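Side-chain contacts in NDP-rhamnosyltransferase (Saccharopolyspora spinosa, PDB 3TSA), which belongs to the GT-B glycosyltransferases, built from two Rossmann-like domains facing each other across a cleft: residues 20-25 against 32-37; 100-105 against 124-129; 219-224 against 352-357; 230-235 against 313-318; 244-249 against 267-272. One frame throughout, in Å; residues are numbered along the deposited sequence.

Contact 1: residues 20-25 against 32-37; sequences PLCWAL and VLIAAP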
# COMPACT_ATOMS: atom_id res chain seq x y z
N PRO A 20 2.15 2.50 -7.20
CA PRO A 20 1.80 1.22 -7.79
C PRO A 20 3.08 0.42 -8.17
O PRO A 20 3.10 -0.86 -8.02
CB PRO A 20 1.02 1.66 -9.04
CG PRO A 20 0.26 2.86 -8.49
CD PRO A 20 1.28 3.58 -7.72
N LEU A 21 4.11 1.12 -8.69
CA LEU A 21 5.37 0.44 -9.00
C LEU A 21 6.04 -0.11 -7.71
O LEU A 21 6.60 -1.22 -7.70
CB LEU A 21 6.34 1.38 -9.75
CG LEU A 21 7.64 0.74 -10.23
CD1 LEU A 21 7.45 -0.52 -11.14
CD2 LEU A 21 8.43 1.78 -11.03
N CYS A 22 6.00 0.68 -6.64
CA CYS A 22 6.58 0.24 -5.35
C CYS A 22 5.84 -1.04 -4.91
O CYS A 22 6.51 -1.99 -4.40
CB CYS A 22 6.41 1.32 -4.28
SG CYS A 22 7.58 2.67 -4.56
N TRP A 23 4.51 -1.07 -5.10
CA TRP A 23 3.69 -2.19 -4.65
C TRP A 23 3.99 -3.36 -5.57
O TRP A 23 4.05 -4.46 -5.08
CB TRP A 23 2.26 -1.94 -4.90
CG TRP A 23 1.58 -1.11 -3.94
CD1 TRP A 23 1.97 -0.83 -2.61
CD2 TRP A 23 0.33 -0.46 -4.17
NE1 TRP A 23 1.01 0.00 -2.07
CE2 TRP A 23 -0.02 0.22 -2.98
CE3 TRP A 23 -0.58 -0.40 -5.29
CZ2 TRP A 23 -1.25 0.96 -2.88
CZ3 TRP A 23 -1.68 0.40 -5.21
CH2 TRP A 23 -2.01 1.08 -4.01
N ALA A 24 4.13 -3.12 -6.90
CA ALA A 24 4.53 -4.20 -7.84
C ALA A 24 5.83 -4.87 -7.39
O ALA A 24 5.92 -6.09 -7.47
CB ALA A 24 4.74 -3.65 -9.28
N LEU A 25 6.81 -4.06 -6.99
CA LEU A 25 8.12 -4.53 -6.51
C LEU A 25 7.91 -5.43 -5.28
O LEU A 25 8.40 -6.56 -5.27
CB LEU A 25 9.06 -3.33 -6.21
CG LEU A 25 9.59 -2.75 -7.52
CD1 LEU A 25 10.09 -1.34 -7.28
CD2 LEU A 25 10.74 -3.62 -8.08
N VAL A 32 11.59 -2.57 -0.69
CA VAL A 32 11.50 -1.17 -1.14
C VAL A 32 11.57 -0.30 0.08
O VAL A 32 10.92 -0.59 1.11
CB VAL A 32 10.16 -0.96 -1.78
CG1 VAL A 32 9.83 0.56 -2.01
CG2 VAL A 32 10.04 -1.91 -3.13
N LEU A 33 12.35 0.78 0.01
CA LEU A 33 12.39 1.74 1.10
C LEU A 33 12.35 3.14 0.48
O LEU A 33 13.10 3.44 -0.50
CB LEU A 33 13.73 1.57 1.86
CG LEU A 33 13.99 2.43 3.14
CD1 LEU A 33 12.99 2.11 4.28
CD2 LEU A 33 15.41 2.22 3.75
N ILE A 34 11.50 4.01 1.03
CA ILE A 34 11.34 5.37 0.51
C ILE A 34 12.20 6.38 1.33
O ILE A 34 11.94 6.55 2.53
CB ILE A 34 9.88 5.82 0.68
CG1 ILE A 34 8.92 4.78 0.10
CG2 ILE A 34 9.65 7.22 0.01
CD1 ILE A 34 9.09 4.58 -1.28
N ALA A 35 13.19 7.05 0.72
CA ALA A 35 13.92 8.06 1.50
C ALA A 35 12.95 9.29 1.57
O ALA A 35 12.57 9.85 0.52
CB ALA A 35 15.26 8.43 0.77
N ALA A 36 12.53 9.67 2.77
CA ALA A 36 11.43 10.60 2.95
C ALA A 36 11.82 11.73 3.89
O ALA A 36 12.12 11.49 5.08
CB ALA A 36 10.21 9.88 3.50
N PRO A 37 11.82 12.96 3.37
CA PRO A 37 11.88 14.03 4.34
C PRO A 37 10.48 14.13 4.96
O PRO A 37 9.54 13.47 4.48
CB PRO A 37 12.18 15.29 3.48
CG PRO A 37 11.69 15.00 2.16
CD PRO A 37 11.59 13.44 2.00

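Contact 2: residues 100-105 against 124-129; sequences LDQLPE and ALIGRV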
# COMPACT_ATOMS: atom_id res chain seq x y z
N LEU A 100 23.33 18.84 -2.38
CA LEU A 100 24.56 19.02 -1.62
C LEU A 100 24.30 19.12 -0.12
O LEU A 100 25.06 18.59 0.67
CB LEU A 100 25.33 20.26 -2.09
CG LEU A 100 25.96 20.21 -3.50
CD1 LEU A 100 26.54 21.54 -3.83
CD2 LEU A 100 27.05 19.10 -3.48
N ASP A 101 23.20 19.72 0.25
CA ASP A 101 22.86 19.73 1.69
C ASP A 101 22.61 18.37 2.25
O ASP A 101 23.01 18.10 3.39
CB ASP A 101 21.64 20.63 1.97
CG ASP A 101 21.92 22.13 1.76
OD1 ASP A 101 23.08 22.57 1.54
OD2 ASP A 101 20.92 22.87 1.75
N GLN A 102 21.94 17.49 1.48
CA GLN A 102 21.45 16.20 1.97
C GLN A 102 22.32 15.03 1.65
O GLN A 102 22.05 13.89 2.05
CB GLN A 102 20.12 15.88 1.31
CG GLN A 102 19.02 16.84 1.68
CD GLN A 102 17.81 16.58 0.84
OE1 GLN A 102 17.91 16.03 -0.27
NE2 GLN A 102 16.66 16.97 1.36
N LEU A 103 23.35 15.27 0.86
CA LEU A 103 24.23 14.15 0.46
C LEU A 103 24.75 13.23 1.61
O LEU A 103 24.80 11.98 1.48
CB LEU A 103 25.38 14.75 -0.36
CG LEU A 103 26.10 13.71 -1.17
CD1 LEU A 103 25.25 12.59 -1.87
CD2 LEU A 103 27.17 14.28 -2.18
N PRO A 104 25.22 13.83 2.71
CA PRO A 104 25.77 13.02 3.79
C PRO A 104 24.71 12.05 4.34
O PRO A 104 25.05 10.90 4.64
CB PRO A 104 26.20 14.07 4.87
CG PRO A 104 26.44 15.30 4.13
CD PRO A 104 25.44 15.28 2.92
N GLU A 105 23.45 12.53 4.48
CA GLU A 105 22.39 11.61 4.98
C GLU A 105 22.15 10.49 4.00
O GLU A 105 21.94 9.33 4.45
CB GLU A 105 21.11 12.34 5.21
CG GLU A 105 21.09 13.11 6.48
CD GLU A 105 19.93 14.04 6.42
OE1 GLU A 105 20.07 15.11 5.75
OE2 GLU A 105 18.87 13.65 6.98
N ALA A 124 14.55 14.76 -8.80
CA ALA A 124 15.28 14.60 -7.55
C ALA A 124 16.76 14.35 -7.85
O ALA A 124 17.25 13.21 -7.85
CB ALA A 124 14.66 13.47 -6.71
N LEU A 125 17.48 15.44 -8.17
CA LEU A 125 18.85 15.36 -8.57
C LEU A 125 19.75 14.65 -7.60
O LEU A 125 20.71 14.04 -8.05
CB LEU A 125 19.41 16.76 -8.86
CG LEU A 125 18.64 17.54 -9.94
CD1 LEU A 125 19.18 18.99 -10.00
CD2 LEU A 125 18.83 16.77 -11.21
N ILE A 126 19.46 14.73 -6.29
CA ILE A 126 20.25 13.94 -5.33
C ILE A 126 20.36 12.47 -5.73
O ILE A 126 21.42 11.84 -5.55
CB ILE A 126 19.67 14.06 -3.91
CG1 ILE A 126 20.49 13.18 -2.91
CG2 ILE A 126 18.24 13.57 -3.86
CD1 ILE A 126 21.94 13.54 -2.83
N GLY A 127 19.26 11.85 -6.21
CA GLY A 127 19.37 10.43 -6.60
C GLY A 127 20.38 10.11 -7.70
O GLY A 127 21.06 9.09 -7.71
N ARG A 128 20.50 11.03 -8.65
CA ARG A 128 21.48 10.92 -9.69
C ARG A 128 22.95 11.09 -9.15
O ARG A 128 23.85 10.34 -9.57
CB ARG A 128 21.21 11.90 -10.81
CG ARG A 128 19.89 11.57 -11.53
CD ARG A 128 19.57 12.60 -12.60
NE ARG A 128 20.52 12.41 -13.69
CZ ARG A 128 20.59 13.20 -14.77
NH1 ARG A 128 19.74 14.22 -14.90
NH2 ARG A 128 21.50 12.94 -15.73
N VAL A 129 23.15 12.09 -8.29
CA VAL A 129 24.44 12.28 -7.60
C VAL A 129 24.76 10.99 -6.84
O VAL A 129 25.85 10.43 -6.98
CB VAL A 129 24.45 13.53 -6.72
CG1 VAL A 129 25.76 13.59 -5.86
CG2 VAL A 129 24.31 14.82 -7.63

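Contact 3: residues 219-224 against 352-357; sequences RRVCIC and TVLGDT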
# COMPACT_ATOMS: atom_id res chain seq x y z
N ARG A 219 -25.88 16.51 -14.51
CA ARG A 219 -24.58 16.42 -15.27
C ARG A 219 -23.47 16.55 -14.21
O ARG A 219 -23.25 17.68 -13.66
CB ARG A 219 -24.52 17.63 -16.21
CG ARG A 219 -25.82 17.84 -17.00
CD ARG A 219 -26.19 16.48 -17.79
NE ARG A 219 -25.21 16.15 -18.85
CZ ARG A 219 -25.04 16.81 -19.99
NH1 ARG A 219 -24.15 16.38 -20.90
NH2 ARG A 219 -25.77 17.89 -20.28
N ARG A 220 -22.83 15.44 -13.88
CA ARG A 220 -21.94 15.46 -12.73
C ARG A 220 -20.54 15.95 -13.16
O ARG A 220 -19.92 15.39 -14.09
CB ARG A 220 -21.86 14.05 -12.13
CG ARG A 220 -21.06 14.00 -10.87
CD ARG A 220 -21.29 12.65 -10.09
NE ARG A 220 -22.60 12.50 -9.48
CZ ARG A 220 -23.02 11.37 -8.92
NH1 ARG A 220 -22.22 10.33 -8.93
NH2 ARG A 220 -24.22 11.26 -8.41
N VAL A 221 -20.06 17.01 -12.53
CA VAL A 221 -18.78 17.62 -12.82
C VAL A 221 -17.97 17.52 -11.54
O VAL A 221 -18.41 18.00 -10.49
CB VAL A 221 -19.04 19.11 -13.16
CG1 VAL A 221 -17.70 19.95 -13.24
CG2 VAL A 221 -19.81 19.20 -14.48
N CYS A 222 -16.77 16.91 -11.59
CA CYS A 222 -15.92 16.89 -10.41
C CYS A 222 -14.89 18.04 -10.46
O CYS A 222 -14.17 18.15 -11.47
CB CYS A 222 -15.21 15.54 -10.28
SG CYS A 222 -13.97 15.41 -8.95
N ILE A 223 -14.69 18.75 -9.36
CA ILE A 223 -13.66 19.76 -9.22
C ILE A 223 -12.69 19.19 -8.23
O ILE A 223 -13.06 18.91 -7.08
CB ILE A 223 -14.24 21.12 -8.71
CG1 ILE A 223 -15.23 21.67 -9.72
CG2 ILE A 223 -13.07 22.08 -8.36
CD1 ILE A 223 -16.09 22.83 -9.05
N CYS A 224 -11.45 18.96 -8.70
CA CYS A 224 -10.45 18.27 -7.90
C CYS A 224 -9.12 19.03 -8.02
O CYS A 224 -8.55 19.17 -9.17
CB CYS A 224 -10.33 16.86 -8.39
SG CYS A 224 -9.16 15.94 -7.29
N THR A 352 -19.71 23.56 -23.26
CA THR A 352 -19.30 23.11 -24.56
C THR A 352 -18.93 21.59 -24.42
O THR A 352 -19.26 20.80 -25.27
CB THR A 352 -18.05 23.87 -25.00
OG1 THR A 352 -18.46 25.20 -25.40
CG2 THR A 352 -17.45 23.20 -26.19
N VAL A 353 -18.16 21.26 -23.40
CA VAL A 353 -17.80 19.85 -23.16
C VAL A 353 -19.03 18.97 -22.89
O VAL A 353 -19.18 17.89 -23.51
CB VAL A 353 -16.74 19.71 -21.98
CG1 VAL A 353 -16.41 18.19 -21.75
CG2 VAL A 353 -15.48 20.44 -22.34
N LEU A 354 -19.93 19.43 -22.01
CA LEU A 354 -21.16 18.70 -21.69
C LEU A 354 -22.08 18.56 -22.94
O LEU A 354 -22.96 17.66 -22.99
CB LEU A 354 -21.95 19.35 -20.53
CG LEU A 354 -21.24 19.42 -19.15
CD1 LEU A 354 -22.09 20.18 -18.13
CD2 LEU A 354 -20.80 18.02 -18.60
N GLY A 355 -21.93 19.45 -23.92
CA GLY A 355 -22.76 19.32 -25.12
C GLY A 355 -22.17 18.59 -26.31
O GLY A 355 -22.81 18.53 -27.38
N ASP A 356 -20.95 18.05 -26.16
CA ASP A 356 -20.23 17.46 -27.31
C ASP A 356 -19.48 16.22 -26.87
O ASP A 356 -18.48 16.32 -26.18
CB ASP A 356 -19.30 18.52 -27.93
CG ASP A 356 -18.52 18.05 -29.15
OD1 ASP A 356 -18.66 16.87 -29.56
OD2 ASP A 356 -17.78 18.90 -29.69
N THR A 357 -20.03 15.06 -27.24
CA THR A 357 -19.49 13.74 -26.87
C THR A 357 -18.11 13.50 -27.50
O THR A 357 -17.42 12.57 -27.13
CB THR A 357 -20.46 12.60 -27.29
OG1 THR A 357 -20.66 12.71 -28.69
CG2 THR A 357 -21.79 12.73 -26.58
O HOH W 1 -25.61 19.35 -22.88

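Contact 4: residues 230-235 against 313-318; sequences LNATGP and PQYFDQ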
# COMPACT_ATOMS: atom_id res chain seq x y z
N LEU A 230 -3.32 24.34 -4.17
CA LEU A 230 -4.09 25.35 -3.41
C LEU A 230 -3.29 26.08 -2.36
O LEU A 230 -3.57 27.25 -2.07
CB LEU A 230 -5.39 24.75 -2.79
CG LEU A 230 -6.37 24.16 -3.81
CD1 LEU A 230 -7.48 23.43 -3.04
CD2 LEU A 230 -6.91 25.36 -4.68
N ASN A 231 -2.31 25.38 -1.76
CA ASN A 231 -1.31 26.07 -0.92
C ASN A 231 -0.62 27.17 -1.70
O ASN A 231 -0.30 28.23 -1.17
CB ASN A 231 -0.28 25.08 -0.33
CG ASN A 231 -0.86 24.30 0.84
OD1 ASN A 231 -1.98 24.59 1.26
ND2 ASN A 231 -0.11 23.31 1.38
N ALA A 232 -0.36 26.90 -2.97
CA ALA A 232 0.37 27.87 -3.78
C ALA A 232 -0.55 29.01 -4.28
O ALA A 232 -0.16 30.18 -4.27
CB ALA A 232 1.08 27.15 -4.97
N THR A 233 -1.73 28.65 -4.77
CA THR A 233 -2.64 29.55 -5.48
C THR A 233 -3.56 30.38 -4.55
O THR A 233 -4.02 31.45 -4.96
CB THR A 233 -3.56 28.77 -6.45
OG1 THR A 233 -4.38 27.84 -5.72
CG2 THR A 233 -2.77 28.06 -7.59
N GLY A 234 -3.86 29.87 -3.37
CA GLY A 234 -4.97 30.43 -2.62
C GLY A 234 -6.30 29.93 -3.20
O GLY A 234 -6.30 29.06 -4.08
N PRO A 235 -7.43 30.50 -2.73
CA PRO A 235 -8.73 29.95 -3.09
C PRO A 235 -9.13 30.18 -4.55
O PRO A 235 -10.08 29.53 -5.05
CB PRO A 235 -9.72 30.66 -2.18
CG PRO A 235 -8.87 31.56 -1.28
CD PRO A 235 -7.45 31.47 -1.60
N PRO A 313 -4.24 25.46 -15.63
CA PRO A 313 -2.87 25.24 -15.19
C PRO A 313 -2.30 26.42 -14.36
O PRO A 313 -2.74 27.57 -14.56
CB PRO A 313 -2.11 25.18 -16.54
CG PRO A 313 -2.98 26.04 -17.53
CD PRO A 313 -4.37 25.64 -17.09
N GLN A 314 -1.41 26.08 -13.47
CA GLN A 314 -0.84 27.04 -12.50
C GLN A 314 0.68 27.11 -12.56
O GLN A 314 1.27 28.21 -12.52
CB GLN A 314 -1.31 26.69 -11.06
CG GLN A 314 -2.81 26.56 -10.91
CD GLN A 314 -3.57 27.87 -11.22
OE1 GLN A 314 -4.64 27.83 -11.82
NE2 GLN A 314 -2.99 29.01 -10.82
N TYR A 315 1.34 25.95 -12.62
CA TYR A 315 2.76 25.97 -12.46
C TYR A 315 3.39 24.69 -13.05
O TYR A 315 2.67 23.77 -13.48
CB TYR A 315 3.17 26.18 -10.99
CG TYR A 315 2.65 25.16 -9.95
CD1 TYR A 315 2.41 23.77 -10.24
CD2 TYR A 315 2.49 25.60 -8.64
CE1 TYR A 315 1.99 22.91 -9.20
CE2 TYR A 315 2.13 24.77 -7.66
CZ TYR A 315 1.86 23.44 -7.93
OH TYR A 315 1.49 22.64 -6.88
N PHE A 316 4.72 24.66 -13.06
CA PHE A 316 5.51 23.49 -13.53
C PHE A 316 5.06 22.93 -14.87
O PHE A 316 5.11 23.66 -15.87
CB PHE A 316 5.67 22.47 -12.40
CG PHE A 316 6.46 23.04 -11.26
CD1 PHE A 316 7.82 23.39 -11.44
CD2 PHE A 316 5.82 23.40 -10.06
CE1 PHE A 316 8.58 24.03 -10.39
CE2 PHE A 316 6.56 24.06 -9.00
CZ PHE A 316 7.95 24.35 -9.18
N ASP A 317 4.63 21.66 -14.90
CA ASP A 317 4.30 20.96 -16.15
C ASP A 317 2.87 21.16 -16.54
O ASP A 317 2.44 20.66 -17.61
CB ASP A 317 4.51 19.41 -15.90
CG ASP A 317 3.74 18.90 -14.73
OD1 ASP A 317 3.70 19.56 -13.67
OD2 ASP A 317 3.18 17.79 -14.82
N GLN A 318 2.12 21.97 -15.77
CA GLN A 318 0.65 22.01 -15.97
C GLN A 318 0.20 22.67 -17.27
O GLN A 318 -0.81 22.25 -17.86
CB GLN A 318 -0.11 22.64 -14.77
CG GLN A 318 0.11 21.76 -13.51
CD GLN A 318 -0.35 22.42 -12.28
OE1 GLN A 318 -0.57 23.64 -12.27
NE2 GLN A 318 -0.48 21.63 -11.19

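Contact 5: residues 244-249 against 267-272; sequences AATELP and DLPDNA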
# COMPACT_ATOMS: atom_id res chain seq x y z
N ALA A 244 -18.37 28.74 -11.76
CA ALA A 244 -18.71 28.40 -13.11
C ALA A 244 -19.55 27.10 -13.18
O ALA A 244 -20.54 27.04 -13.97
CB ALA A 244 -17.41 28.26 -13.91
N ALA A 245 -19.19 26.09 -12.39
CA ALA A 245 -19.89 24.81 -12.49
C ALA A 245 -21.30 24.94 -11.91
O ALA A 245 -22.27 24.48 -12.52
CB ALA A 245 -19.13 23.64 -11.77
N THR A 246 -21.41 25.50 -10.73
CA THR A 246 -22.71 25.37 -10.03
C THR A 246 -23.79 26.27 -10.64
O THR A 246 -24.99 26.05 -10.43
CB THR A 246 -22.60 25.62 -8.52
OG1 THR A 246 -22.04 26.93 -8.26
CG2 THR A 246 -21.73 24.54 -7.85
N GLU A 247 -23.37 27.31 -11.33
CA GLU A 247 -24.30 28.19 -11.99
C GLU A 247 -24.88 27.63 -13.26
O GLU A 247 -25.84 28.15 -13.77
CB GLU A 247 -23.58 29.47 -12.31
CG GLU A 247 -23.43 30.33 -11.07
CD GLU A 247 -22.91 31.72 -11.42
OE1 GLU A 247 -22.27 32.29 -10.52
OE2 GLU A 247 -23.13 32.21 -12.59
N LEU A 248 -24.28 26.58 -13.81
CA LEU A 248 -24.68 26.06 -15.08
C LEU A 248 -25.88 25.15 -14.90
O LEU A 248 -25.91 24.36 -13.94
CB LEU A 248 -23.49 25.31 -15.72
CG LEU A 248 -23.70 25.04 -17.21
CD1 LEU A 248 -23.81 26.28 -18.03
CD2 LEU A 248 -22.69 24.09 -17.78
N PRO A 249 -26.91 25.31 -15.82
CA PRO A 249 -28.12 24.53 -15.71
C PRO A 249 -27.72 23.09 -15.85
O PRO A 249 -26.91 22.76 -16.76
CB PRO A 249 -28.96 24.92 -16.96
CG PRO A 249 -28.40 26.22 -17.48
CD PRO A 249 -26.95 26.29 -16.96
N ASP A 267 -21.42 29.09 1.91
CA ASP A 267 -22.73 29.18 1.26
C ASP A 267 -22.80 28.28 0.04
O ASP A 267 -23.31 28.66 -1.01
CB ASP A 267 -23.16 30.63 0.94
CG ASP A 267 -23.39 31.47 2.20
OD1 ASP A 267 -23.37 30.97 3.34
OD2 ASP A 267 -23.54 32.68 2.04
N LEU A 268 -22.27 27.07 0.22
CA LEU A 268 -22.25 26.06 -0.80
C LEU A 268 -23.67 25.86 -1.36
O LEU A 268 -24.61 25.69 -0.60
CB LEU A 268 -21.68 24.76 -0.19
CG LEU A 268 -20.50 23.99 -0.83
CD1 LEU A 268 -21.05 22.64 -1.17
CD2 LEU A 268 -19.94 24.69 -2.06
N PRO A 269 -23.84 25.92 -2.69
CA PRO A 269 -25.19 25.70 -3.22
C PRO A 269 -25.65 24.30 -3.08
O PRO A 269 -24.83 23.38 -2.80
CB PRO A 269 -25.03 25.96 -4.72
CG PRO A 269 -23.64 25.71 -4.98
CD PRO A 269 -22.92 26.31 -3.77
N ASP A 270 -26.94 24.11 -3.35
CA ASP A 270 -27.58 22.86 -3.08
C ASP A 270 -27.14 21.85 -4.17
O ASP A 270 -27.30 20.66 -3.99
CB ASP A 270 -29.13 22.99 -2.98
CG ASP A 270 -29.62 24.48 -2.77
OD1 ASP A 270 -30.83 24.66 -2.47
OD2 ASP A 270 -28.85 25.48 -2.95
N ASN A 271 -26.61 22.34 -5.31
CA ASN A 271 -26.09 21.43 -6.39
C ASN A 271 -24.56 21.17 -6.29
O ASN A 271 -23.92 20.88 -7.31
CB ASN A 271 -26.45 21.90 -7.81
CG ASN A 271 -25.90 23.28 -8.17
OD1 ASN A 271 -25.70 24.14 -7.30
ND2 ASN A 271 -25.61 23.49 -9.48
N ALA A 272 -24.03 21.30 -5.08
CA ALA A 272 -22.65 20.95 -4.78
C ALA A 272 -22.55 19.92 -3.67
O ALA A 272 -23.34 19.95 -2.74
CB ALA A 272 -21.83 22.23 -4.42
O HOH W 2 -26.80 26.66 -7.84

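Contact 1: residues 20-25 against 32-37
V32 holds CG1 anti to its backbone N (chi1 167°), and this spreads its two methyls over C22 and L25 of the helix. On the helix side, C22 carries SG anti to its carbonyl carbon (chi1 -75°), which aims the sulfur at the strand. CG1 of V32 lies 4.0 Å from SG of C22. The other methyl, CG2 of V32, sits against CB of L25 at 3.5 Å, the closest approach between the segments. The side chains of L25 and V32 cross there at about a right angle. CG2 also rests 3.8 Å from the backbone O of C22, so one methyl touches both residues. I34 adds a lighter touch. It leaves the strand at a slant, but its bent chain brings CD1 to 4.1 Å from SG of C22.

Helix 19-27 and strand 31-36 form an alpha-beta unit of the N-terminal Rossmann-like domain. The helix packs on the parallel sheet, and the two short axes run roughly antiparallel, at 148° and 9.4 Å apart. No hydrogen bond joins the segments; their contacts are apolar, apart from the methyl against O of C22. V4 and V6 of the neighbouring strand 3-7 extend the apolar floor under C22 and L25. W23 points away from the strand and stacks on W23 of the second subunit, so one side of the helix meets the sheet and another meets that subunit.

Contact 2: residues 100-105 against 124-129
L103 reaches from the long helix 82-113 to I126 and V129, one turn apart on helix 125-133. This is helix-on-helix packing in the N-terminal Rossmann-like domain. The two short segments cross at -55°, with their axes 9.9 Å apart. Helix 82-113 comes before strand 117-121 in the parallel sheet, and helix 125-133 follows it.

The apolar contacts carry the interface. CG of L103 stands anti to the backbone N (chi1 -162°), and its two methyls then fork toward the second helix. CD1 of L103 meets CD1 of I126 at 3.6 Å, methyl to methyl. The same CD1 of I126 also lies 4.1 Å from CA of L103, so it rests close to the backbone of the first helix. I126 extends toward that helix with CG1 anti to its own backbone N. V129 receives the other side of the fork. Its CG1 is 4.1 Å from CD1 of L103 and slightly nearer to CD2. The side chains of L103 and V129 cross at about a right angle.

Polar groups contribute little. No hydrogen bond passes between the segments. Q102 takes part through a loose contact, with OE1 4.4 Å from CG2 of I126. Its side chain also touches I54.

Further packing surrounds the pair. S99 and Y106 of helix 82-113 also touch I126, while L160 of helix 151-166 touches V129. At the fork itself, CD2 of L103 lies 4.0 Å from CG1 of V129.

Contact 3: residues 219-224 against 352-357
R219 NH1 donates to the backbone O of L354 at 2.7 Å, with an N-H...O angle of 151°. The bond ties the start of strand 219-224 to the C-terminal end of helix 343-354. Both belong to the C-terminal Rossmann-like domain. The carbonyl lies at the edge of the guanidinium, close to its plane. A helix-end carbonyl carries partial negative charge, which probably strengthens its bond to the cationic guanidinium. A water lies at the same edge. It accepts from NH2 of R219 at 3.0 Å and donates a weak bond to O of L354 at 3.1 Å.

The arginine chain is curled, bent at chi2 (-55°) and chi3 (-66°). L354 CB then comes over one face of the guanidinium, 3.7 Å from NH1. The two side chains slide past each other in opposite directions, and CD1 of L354 lies 4.0 Å from CB of R219.

The next shell steadies both partners. E288 makes a salt bridge with NE of R219 and so helps to fix the guanidinium. V251 of the adjacent strand 251-256 packs on L354 and on V221. V221 itself touches L354 more loosely, with its CG2 4.4 Å from CD2 of L354.

Contact 4: residues 230-235 against 313-318
T233, at the end of helix 227-233, sets its methyl against the side chain of Q314. The other partner is the loop between strand 309-311 and helix 318-327. Both elements belong to the C-terminal Rossmann-like domain, and the loop also meets N73 and F76, from the N-terminal part of the chain.

The tight part is this threonine methyl. CG2 of T233 lies 3.6 Å from CG of Q314 and also touches CB. The two side chains cross at about a right angle. Q314 is bent at chi2 (-62°), which brings CG across the methyl. The T233 hydroxyl is within hydrogen-bonding distance of V229 O and G234 O, so its polar side is engaged within its own segment and helix.

The Y315 side is thinner. A232 brings one carbon, CB, to the edge of the Y315 ring near the ring plane, and both residues are partly exposed. No hydrogen bond crosses between the segments.

Q318 holds the loop in shape. Its OE1 accepts from N of Q314 at 2.8 Å, in the carbonyl plane, and from N of Y315 at 3.0 Å, well above that plane. A type II' turn from Y315 to Q318 brings the acceptor back to these two amides. At the outer part of the contact, CB of A232 stands 3.7 Å from CE2 of Y315.

Contact 5: residues 244-249 against 267-272
In the C-terminal Rossmann-like domain, the C-terminal part of helix 236-246 meets the loop that leads into edge strand 272-274. ND2 of N271 donates to the backbone O of T246 at 2.8 Å, and the bond is nearly straight at 164°. The acceptor lies in the plane of the N271 amide. The donor stands to one side of the carbonyl, with a C=O...N angle of 116° and a slight tilt from its plane. N271 has CG between its backbone N and carbonyl carbon (chi1 60°), which turns the amide toward T246.

A water closes the same site. It donates to OD1 of N271 at 2.8 Å and to O of T246 at 3.2 Å. The carbonyl thus receives both the amide and the water. N271 ND2 has a further acceptor in V251 O.

Beside this polar group, T246 packs through its carbon atoms. CG2 of T246 lies 3.6 Å from CG of P269, with the two side chains roughly perpendicular, and 4.1 Å from CB of A272. The hydroxyl OG1 instead bonds to V242 O in its own helix. A type I turn from P269 to A272 carries N271.

The asparagine amide thus uses both ends: its N-H groups serve two backbone carbonyls, while its oxygen takes the water. This would help to satisfy the carbonyl of the partly exposed T246.

The five contacts divide between the two Rossmann-like domains of the GT-B fold. Contacts 1 and 2 come first along the chain and belong to the N-terminal sheet and its helices, with centres about 18 Å apart. Contacts 3, 4 and 5 belong to the C-terminal domain. Contact 3 joins segments 128 residues apart at their closest ends, and contacts 4 and 5 fall within that interval. Contacts 3 and 5 touch: L354 packs on L248, and V221 and I223 pack on A245. Contact 4 lies nearest the centre of the chain, about 26 Å between centres from contacts 1 and 2 alike. Its loop also reaches the N-terminal part, so it faces the other domain.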